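Local coordinates for protein Rubredoxin\:oxygen oxidoreductase (Desulfovibrio gigas, PDB 1E5D) that catalyses the four-electron reduction of one oxygen molecule to two water molecules, using a diiron centre and flavin mononucleotide, at residues 255-260 with 306-311; 267-272 with 340-345; 366-371 with 386-391. All blocks are in the same frame, centred on the assembly; numbering follows the deposited sequence.

How the interactions relate
All three interactions belong to the flavodoxin-like domain, and they follow one another across its parallel sheet. Interaction 1 pairs strands 254-259 and 306-310. Interaction 2 lays helix 265-279 on the next strand, 338-345, and its centre is about 8 Å from that of interaction 1; a probable hydrogen bond from Phe342 N to Val309 O, 3.0 Å, joins them. Interaction 3 lies about 11 Å from interaction 2 between centres, and a probable bond of 3.1 Å from Gly343 N to Val371 O links the two. Ser344 in interaction 2 touches the FMN directly, whereas the side chains of Tyr259 and Val371 stand about 7 Å and 12 Å from it.

Interaction 1. Residues 255-260 with 306-311; sequences VVIFYD and AVIVGS
With chi1 at 77°, Phe258 places CG between its own backbone N and carbonyl carbon, and this turns the ring toward Val309 on the neighbouring strand. Val309 CG1, anti to its backbone nitrogen, lies over one face of that ring in a CH-pi contact, 4.0 Å from the centroid and displaced toward the rim. The second methyl, CG2, reaches Phe258 CE2, while Val307 CG1 approaches the same ring carbon obliquely at 4.0 Å. A flat aromatic thus spans two branched residues, and helices 294-302 and 320-331 add Ile297 and Leu326 around it.

The other face of the sheet carries Val255, Ile257, Tyr259, Ala306 and Ile308. Ile308 CG1 touches Val255 CG1 at 3.7 Å, and Ile257 CG1 runs alongside Ile308 CB at 3.9 Å. Beta-branched residues suit these positions because they accept extended backbone angles and fill the space beneath helix 265-279, where Phe277 meets both Val255 and Ile308.

These are neighbouring strands in the five-stranded parallel sheet, order 2-1-3-4-5, of the flavodoxin-like fold. Five backbone hydrogen bonds join them, donated in turn by Val256, Ile308, Phe258, Gly310 and Asp260. Phe258 uses both its polar backbone atoms: its N donates to Ile308 O at 2.8 Å, and its O accepts from Gly310 N. The last bond, Asp260 N to Gly310 O, is longer at 3.3 Å, with the donor tilted 29° from the carbonyl plane as the strands end. Tyr259 CB comes 3.3 Å from Gly310 O. A side chain on Gly310 would point to the same face as Tyr259 and crowd its CB, so glycine suits the position. Tyr259 stacks on Trp288, and Asp260 OD1 accepts a hydrogen bond from Trp288 NE1 and forms a salt bridge with Lys290.

Interaction 2. Residues 267-272 with 340-345; sequences EKMARV and GAFGSF. With FMN (flavin mononucleotide), chain C.
Met269 and Ala270 of helix 265-279 pack on Phe342 of strand 338-345, a helix-on-sheet contact within the flavodoxin-like fold. Met269 CB lies 3.7 Å from Phe342 CD2, and Ala270 CB sits 3.8 Å from CZ; the small alanine lets the helix backbone come close, so that Ala270 N approaches Phe342 CE2 obliquely. Beyond CB, the methionine reaches over the strand. Its chain is extended at chi2 but bends at chi3, 68°, setting the terminal CE 3.5 Å from Gly343 O. A long, flexible, apolar side chain suits this task, since it can lie across a backbone without needing a polar partner.

Gly343 adopts backbone angles that would jam a CB against the carbonyl oxygen of Phe342, and its lack of one permits this extended conformation. Around the pair, Ile257 and Leu273 pack on Phe342, while Val371, Val373 and Leu385 meet Met269.

Farther along the strand, Ser344 carries the contact to the bound flavin nucleotide. Its OG, anti to the backbone N (chi1 -169°), has one proton to share or alternate between two carbonyls, Asn375 O, the stronger partner, and Val373 O. The side chain is small enough to fit beside the ribityl chain, where FMN O4' donates a hydrogen bond of 3.0 Å to Ser344 OG.

Interaction 3. Residues 366-371 with 386-391; sequences MPATPV and KTMAQT
Met388 lies against the chain from Ala368 to Val371: CG meets Ala368, the middle of the side chain meets Val371, and the terminal CE reaches the backbone of Thr369 and Pro370. CG stands anti to the backbone N (chi1 -164°) and the rest stays extended, which carries the thioether from the helix to the loop. Its CG lies 3.9 Å from Ala368 CB. Next, SD meets Val371 CG2 at 3.7 Å, the two side chains running antiparallel, alongside one another. CE ends beside Thr369 O and 3.7 Å from Pro370 CA. An unbranched methionine suits this place because it is long enough to cover several residues and slender enough to lie against backbone.

One turn later, Thr391 CG2 packs on Ala368 CB at 3.6 Å and on Pro367 CB at 4.0 Å. The compact alanine fits between Met388 and Thr391, while the proline ring adds an apolar surface at the exposed end of the contact. Thr391 turns its methyl to the loop and its hydroxyl back to the helix: OG1 donates to Thr387 O at 3.2 Å from above the carbonyl plane, and that oxygen also accepts from Thr391 N.

Segment 366-371 leads from helix 350-361 into strand 371-374, so the contact seats helix 379-400 at the edge of the sheet, where Pro370 touches Ala341 of strand 338-345.

Interaction 1. Residues 255-260 with 306-311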
# COMPACT_ATOMS: atom_id res chain seq x y z
N VAL A 255 -18.89 5.09 -12.56
CA VAL A 255 -17.92 4.01 -12.67
C VAL A 255 -16.59 4.52 -12.13
O VAL A 255 -16.09 5.57 -12.52
CB VAL A 255 -17.79 3.50 -14.11
CG1 VAL A 255 -16.77 2.38 -14.22
CG2 VAL A 255 -19.13 3.01 -14.65
N VAL A 256 -16.02 3.77 -11.20
CA VAL A 256 -14.72 4.00 -10.62
C VAL A 256 -13.76 2.95 -11.17
O VAL A 256 -13.93 1.75 -10.97
CB VAL A 256 -14.71 3.89 -9.08
CG1 VAL A 256 -13.27 3.83 -8.58
CG2 VAL A 256 -15.47 5.02 -8.44
N ILE A 257 -12.75 3.42 -11.88
CA ILE A 257 -11.69 2.56 -12.38
C ILE A 257 -10.42 2.81 -11.57
O ILE A 257 -9.91 3.93 -11.50
CB ILE A 257 -11.41 2.84 -13.87
CG1 ILE A 257 -12.61 2.61 -14.79
CG2 ILE A 257 -10.20 2.04 -14.33
CD1 ILE A 257 -12.50 3.32 -16.12
N PHE A 258 -9.88 1.78 -10.93
CA PHE A 258 -8.61 2.01 -10.23
C PHE A 258 -7.64 0.92 -10.67
O PHE A 258 -8.00 -0.23 -10.91
CB PHE A 258 -8.79 2.11 -8.74
CG PHE A 258 -8.99 0.88 -7.89
CD1 PHE A 258 -7.90 0.16 -7.43
CD2 PHE A 258 -10.24 0.44 -7.52
CE1 PHE A 258 -8.04 -0.96 -6.63
CE2 PHE A 258 -10.40 -0.68 -6.72
CZ PHE A 258 -9.30 -1.39 -6.27
N TYR A 259 -6.39 1.33 -10.80
CA TYR A 259 -5.35 0.51 -11.37
C TYR A 259 -4.02 0.97 -10.80
O TYR A 259 -3.92 2.04 -10.21
CB TYR A 259 -5.34 0.65 -12.91
CG TYR A 259 -4.64 1.94 -13.30
CD1 TYR A 259 -5.29 3.16 -13.11
CD2 TYR A 259 -3.36 1.97 -13.84
CE1 TYR A 259 -4.68 4.36 -13.45
CE2 TYR A 259 -2.74 3.16 -14.18
CZ TYR A 259 -3.41 4.35 -13.98
OH TYR A 259 -2.78 5.52 -14.33
N ASP A 260 -3.00 0.16 -11.05
CA ASP A 260 -1.61 0.55 -10.95
C ASP A 260 -0.90 -0.06 -12.16
O ASP A 260 -1.46 -0.90 -12.86
CB ASP A 260 -0.98 0.14 -9.64
CG ASP A 260 0.26 0.97 -9.32
OD1 ASP A 260 0.65 1.80 -10.16
OD2 ASP A 260 0.84 0.77 -8.24
N ALA A 306 -20.35 0.69 -10.46
CA ALA A 306 -19.41 -0.34 -10.91
C ALA A 306 -17.98 0.00 -10.50
O ALA A 306 -17.55 1.15 -10.57
CB ALA A 306 -19.48 -0.51 -12.42
N VAL A 307 -17.24 -1.01 -10.09
CA VAL A 307 -15.85 -0.85 -9.69
C VAL A 307 -14.98 -1.66 -10.63
O VAL A 307 -15.10 -2.88 -10.65
CB VAL A 307 -15.66 -1.30 -8.23
CG1 VAL A 307 -14.21 -1.31 -7.82
CG2 VAL A 307 -16.47 -0.38 -7.32
N ILE A 308 -14.14 -1.00 -11.42
CA ILE A 308 -13.23 -1.69 -12.34
C ILE A 308 -11.79 -1.58 -11.84
O ILE A 308 -11.33 -0.49 -11.51
CB ILE A 308 -13.31 -1.12 -13.76
CG1 ILE A 308 -14.71 -0.71 -14.19
CG2 ILE A 308 -12.69 -2.10 -14.75
CD1 ILE A 308 -15.67 -1.87 -14.29
N VAL A 309 -11.08 -2.70 -11.78
CA VAL A 309 -9.74 -2.78 -11.25
C VAL A 309 -8.76 -3.32 -12.28
O VAL A 309 -8.99 -4.29 -12.99
CB VAL A 309 -9.63 -3.71 -10.02
CG1 VAL A 309 -8.31 -3.41 -9.31
CG2 VAL A 309 -10.80 -3.54 -9.07
N GLY A 310 -7.61 -2.65 -12.35
CA GLY A 310 -6.62 -3.07 -13.33
C GLY A 310 -5.27 -3.24 -12.65
O GLY A 310 -4.88 -2.41 -11.83
N SER A 311 -4.57 -4.31 -12.99
CA SER A 311 -3.19 -4.47 -12.57
C SER A 311 -2.45 -5.36 -13.56
O SER A 311 -2.97 -6.34 -14.08
CB SER A 311 -3.08 -5.06 -11.17
OG SER A 311 -1.73 -5.39 -10.89

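Interaction 2. Residues 267-272 with 340-345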
# COMPACT_ATOMS: atom_id res chain seq x y z
N GLU A 267 -2.20 1.13 -17.87
CA GLU A 267 -2.76 2.48 -17.80
C GLU A 267 -3.57 2.83 -19.05
O GLU A 267 -4.67 3.37 -18.96
CB GLU A 267 -1.66 3.52 -17.57
CG GLU A 267 -2.24 4.87 -17.20
CD GLU A 267 -1.28 6.02 -17.46
OE1 GLU A 267 -0.06 5.81 -17.34
OE2 GLU A 267 -1.78 7.13 -17.76
N LYS A 268 -3.03 2.52 -20.22
CA LYS A 268 -3.68 2.72 -21.51
C LYS A 268 -5.02 2.01 -21.59
O LYS A 268 -6.04 2.57 -22.00
CB LYS A 268 -2.76 2.25 -22.64
CG LYS A 268 -1.57 3.17 -22.84
CD LYS A 268 -0.59 2.62 -23.86
CE LYS A 268 0.82 3.12 -23.59
NZ LYS A 268 1.62 3.20 -24.85
N MET A 269 -5.03 0.74 -21.18
CA MET A 269 -6.28 0.00 -21.05
C MET A 269 -7.24 0.80 -20.18
O MET A 269 -8.40 1.01 -20.53
CB MET A 269 -5.98 -1.39 -20.50
CG MET A 269 -4.99 -2.17 -21.36
SD MET A 269 -4.50 -3.74 -20.62
CE MET A 269 -6.03 -4.66 -20.72
N ALA A 270 -6.77 1.27 -19.02
CA ALA A 270 -7.63 2.05 -18.14
C ALA A 270 -8.16 3.31 -18.82
O ALA A 270 -9.34 3.64 -18.74
CB ALA A 270 -6.89 2.45 -16.87
N ARG A 271 -7.27 4.02 -19.52
CA ARG A 271 -7.72 5.24 -20.20
C ARG A 271 -8.78 4.90 -21.24
O ARG A 271 -9.78 5.59 -21.40
CB ARG A 271 -6.55 5.97 -20.84
CG ARG A 271 -5.55 6.53 -19.84
CD ARG A 271 -4.34 7.10 -20.59
NE ARG A 271 -4.70 8.37 -21.23
CZ ARG A 271 -5.04 9.45 -20.53
NH1 ARG A 271 -5.06 9.42 -19.21
NH2 ARG A 271 -5.35 10.56 -21.18
N VAL A 272 -8.58 3.79 -21.95
CA VAL A 272 -9.58 3.42 -22.95
C VAL A 272 -10.91 3.12 -22.27
O VAL A 272 -11.96 3.61 -22.70
CB VAL A 272 -9.15 2.21 -23.79
CG1 VAL A 272 -10.38 1.55 -24.40
CG2 VAL A 272 -8.16 2.62 -24.86
N GLY A 340 -15.43 -5.50 -12.43
CA GLY A 340 -14.70 -5.56 -13.67
C GLY A 340 -13.21 -5.71 -13.38
O GLY A 340 -12.73 -5.30 -12.33
N ALA A 341 -12.47 -6.31 -14.31
CA ALA A 341 -11.04 -6.47 -14.13
C ALA A 341 -10.30 -6.46 -15.46
O ALA A 341 -10.81 -6.79 -16.53
CB ALA A 341 -10.73 -7.75 -13.37
N PHE A 342 -9.02 -6.06 -15.41
CA PHE A 342 -8.26 -6.02 -16.65
C PHE A 342 -6.78 -5.92 -16.32
O PHE A 342 -6.40 -5.69 -15.17
CB PHE A 342 -8.71 -4.84 -17.52
CG PHE A 342 -8.44 -3.48 -16.89
CD1 PHE A 342 -9.29 -2.99 -15.92
CD2 PHE A 342 -7.35 -2.72 -17.29
CE1 PHE A 342 -9.06 -1.75 -15.34
CE2 PHE A 342 -7.12 -1.48 -16.72
CZ PHE A 342 -7.98 -0.99 -15.74
N GLY A 343 -5.92 -6.09 -17.32
CA GLY A 343 -4.50 -6.01 -17.01
C GLY A 343 -3.64 -6.53 -18.15
O GLY A 343 -4.14 -7.14 -19.08
N SER A 344 -2.36 -6.24 -18.03
CA SER A 344 -1.34 -6.69 -18.96
C SER A 344 -0.44 -7.68 -18.24
O SER A 344 -0.28 -7.58 -17.01
CB SER A 344 -0.57 -5.50 -19.51
OG SER A 344 0.25 -5.88 -20.60
N PHE A 345 0.13 -8.63 -18.94
CA PHE A 345 0.95 -9.68 -18.36
C PHE A 345 2.04 -10.04 -19.36
O PHE A 345 1.89 -9.67 -20.53
CB PHE A 345 0.13 -10.92 -17.99
CG PHE A 345 -0.35 -11.66 -19.23
CD1 PHE A 345 -1.41 -11.16 -19.95
CD2 PHE A 345 0.28 -12.82 -19.65
CE1 PHE A 345 -1.83 -11.81 -21.10
CE2 PHE A 345 -0.13 -13.47 -20.80
CZ PHE A 345 -1.18 -12.96 -21.53
N1 FMN C . 4.43 -10.93 -16.23
C2 FMN C . 3.99 -12.15 -15.96
O2 FMN C . 3.39 -12.82 -16.76
N3 FMN C . 4.20 -12.75 -14.69
C4 FMN C . 5.17 -12.26 -13.84
O4 FMN C . 5.29 -12.79 -12.75
C4A FMN C . 5.70 -10.94 -14.16
N5 FMN C . 6.35 -10.22 -13.22
C5A FMN C . 7.08 -9.15 -13.68
C6 FMN C . 7.89 -8.46 -12.74
C7 FMN C . 8.44 -7.23 -13.04
C7M FMN C . 9.03 -6.39 -11.94
C8 FMN C . 8.17 -6.62 -14.33
C8M FMN C . 8.94 -5.40 -14.76
C9 FMN C . 7.55 -7.39 -15.32
C9A FMN C . 6.84 -8.53 -14.93
N10 FMN C . 5.86 -9.17 -15.77
C10 FMN C . 5.36 -10.35 -15.44
C1' FMN C . 5.64 -8.57 -17.10
C2' FMN C . 4.61 -7.42 -17.03
O2' FMN C . 3.36 -7.90 -16.55
C3' FMN C . 4.47 -6.91 -18.45
O3' FMN C . 5.61 -6.09 -18.70
C4' FMN C . 3.21 -6.06 -18.62
O4' FMN C . 3.12 -5.57 -19.97
C5' FMN C . 3.30 -4.92 -17.63
O5' FMN C . 2.03 -4.00 -17.78
P FMN C . 2.08 -2.53 -17.41
O1P FMN C . 0.63 -2.11 -17.17
O2P FMN C . 2.96 -2.27 -16.36
O3P FMN C . 2.59 -1.76 -18.54

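Interaction 3. Residues 366-371 with 386-391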
# COMPACT_ATOMS: atom_id res chain seq x y z
N MET A 366 -20.01 -9.72 -11.92
CA MET A 366 -19.05 -9.76 -13.00
C MET A 366 -19.68 -10.19 -14.32
O MET A 366 -19.45 -11.29 -14.83
CB MET A 366 -17.91 -10.73 -12.68
CG MET A 366 -17.36 -10.59 -11.27
SD MET A 366 -15.95 -9.49 -11.17
CE MET A 366 -15.10 -9.81 -12.71
N PRO A 367 -20.48 -9.32 -14.91
CA PRO A 367 -21.16 -9.67 -16.16
C PRO A 367 -20.17 -9.90 -17.29
O PRO A 367 -20.37 -10.69 -18.22
CB PRO A 367 -22.01 -8.44 -16.45
CG PRO A 367 -21.33 -7.32 -15.72
CD PRO A 367 -20.78 -7.95 -14.47
N ALA A 368 -19.04 -9.20 -17.23
CA ALA A 368 -18.07 -9.35 -18.32
C ALA A 368 -16.80 -10.03 -17.85
O ALA A 368 -16.32 -9.90 -16.73
CB ALA A 368 -17.79 -7.98 -18.91
N THR A 369 -16.24 -10.81 -18.76
CA THR A 369 -14.99 -11.53 -18.59
C THR A 369 -13.83 -10.53 -18.54
O THR A 369 -13.83 -9.59 -19.34
CB THR A 369 -14.76 -12.50 -19.76
OG1 THR A 369 -15.90 -12.50 -20.62
CG2 THR A 369 -14.61 -13.93 -19.24
N PRO A 370 -12.89 -10.70 -17.63
CA PRO A 370 -11.73 -9.81 -17.59
C PRO A 370 -10.97 -9.81 -18.90
O PRO A 370 -10.76 -10.87 -19.50
CB PRO A 370 -10.85 -10.40 -16.48
CG PRO A 370 -11.85 -11.09 -15.59
CD PRO A 370 -12.84 -11.71 -16.55
N VAL A 371 -10.57 -8.61 -19.31
CA VAL A 371 -9.71 -8.42 -20.46
C VAL A 371 -8.24 -8.44 -20.02
O VAL A 371 -7.78 -7.65 -19.19
CB VAL A 371 -10.02 -7.10 -21.18
CG1 VAL A 371 -9.05 -6.88 -22.33
CG2 VAL A 371 -11.46 -7.11 -21.67
N LYS A 386 -13.64 -1.85 -24.99
CA LYS A 386 -14.88 -1.12 -25.28
C LYS A 386 -16.09 -2.04 -25.14
O LYS A 386 -17.15 -1.72 -24.61
CB LYS A 386 -14.82 -0.51 -26.67
CG LYS A 386 -16.18 -0.30 -27.32
CD LYS A 386 -16.13 -0.57 -28.82
CE LYS A 386 -17.52 -0.59 -29.44
NZ LYS A 386 -17.98 -1.97 -29.76
N THR A 387 -15.89 -3.26 -25.64
CA THR A 387 -16.88 -4.30 -25.48
C THR A 387 -17.10 -4.58 -24.00
O THR A 387 -18.24 -4.65 -23.53
CB THR A 387 -16.44 -5.60 -26.19
OG1 THR A 387 -16.52 -5.42 -27.60
CG2 THR A 387 -17.36 -6.76 -25.84
N MET A 388 -16.00 -4.73 -23.26
CA MET A 388 -16.11 -4.96 -21.82
C MET A 388 -16.88 -3.84 -21.14
O MET A 388 -17.82 -4.09 -20.38
CB MET A 388 -14.71 -5.10 -21.21
CG MET A 388 -14.71 -5.71 -19.82
SD MET A 388 -13.17 -5.41 -18.92
CE MET A 388 -13.42 -6.51 -17.52
N ALA A 389 -16.50 -2.60 -21.43
CA ALA A 389 -17.17 -1.41 -20.94
C ALA A 389 -18.65 -1.40 -21.30
O ALA A 389 -19.49 -0.96 -20.52
CB ALA A 389 -16.52 -0.16 -21.51
N GLN A 390 -18.98 -1.89 -22.49
CA GLN A 390 -20.37 -1.92 -22.92
C GLN A 390 -21.17 -2.97 -22.16
O GLN A 390 -22.30 -2.71 -21.75
CB GLN A 390 -20.45 -2.17 -24.43
CG GLN A 390 -20.53 -0.85 -25.18
CD GLN A 390 -20.23 -1.02 -26.66
OE1 GLN A 390 -20.21 -2.15 -27.16
NE2 GLN A 390 -20.01 0.09 -27.34
N THR A 391 -20.59 -4.15 -21.96
CA THR A 391 -21.28 -5.16 -21.16
C THR A 391 -21.61 -4.65 -19.76
O THR A 391 -22.76 -4.65 -19.31
CB THR A 391 -20.42 -6.43 -21.05
OG1 THR A 391 -20.18 -6.91 -22.39
CG2 THR A 391 -21.13 -7.53 -20.29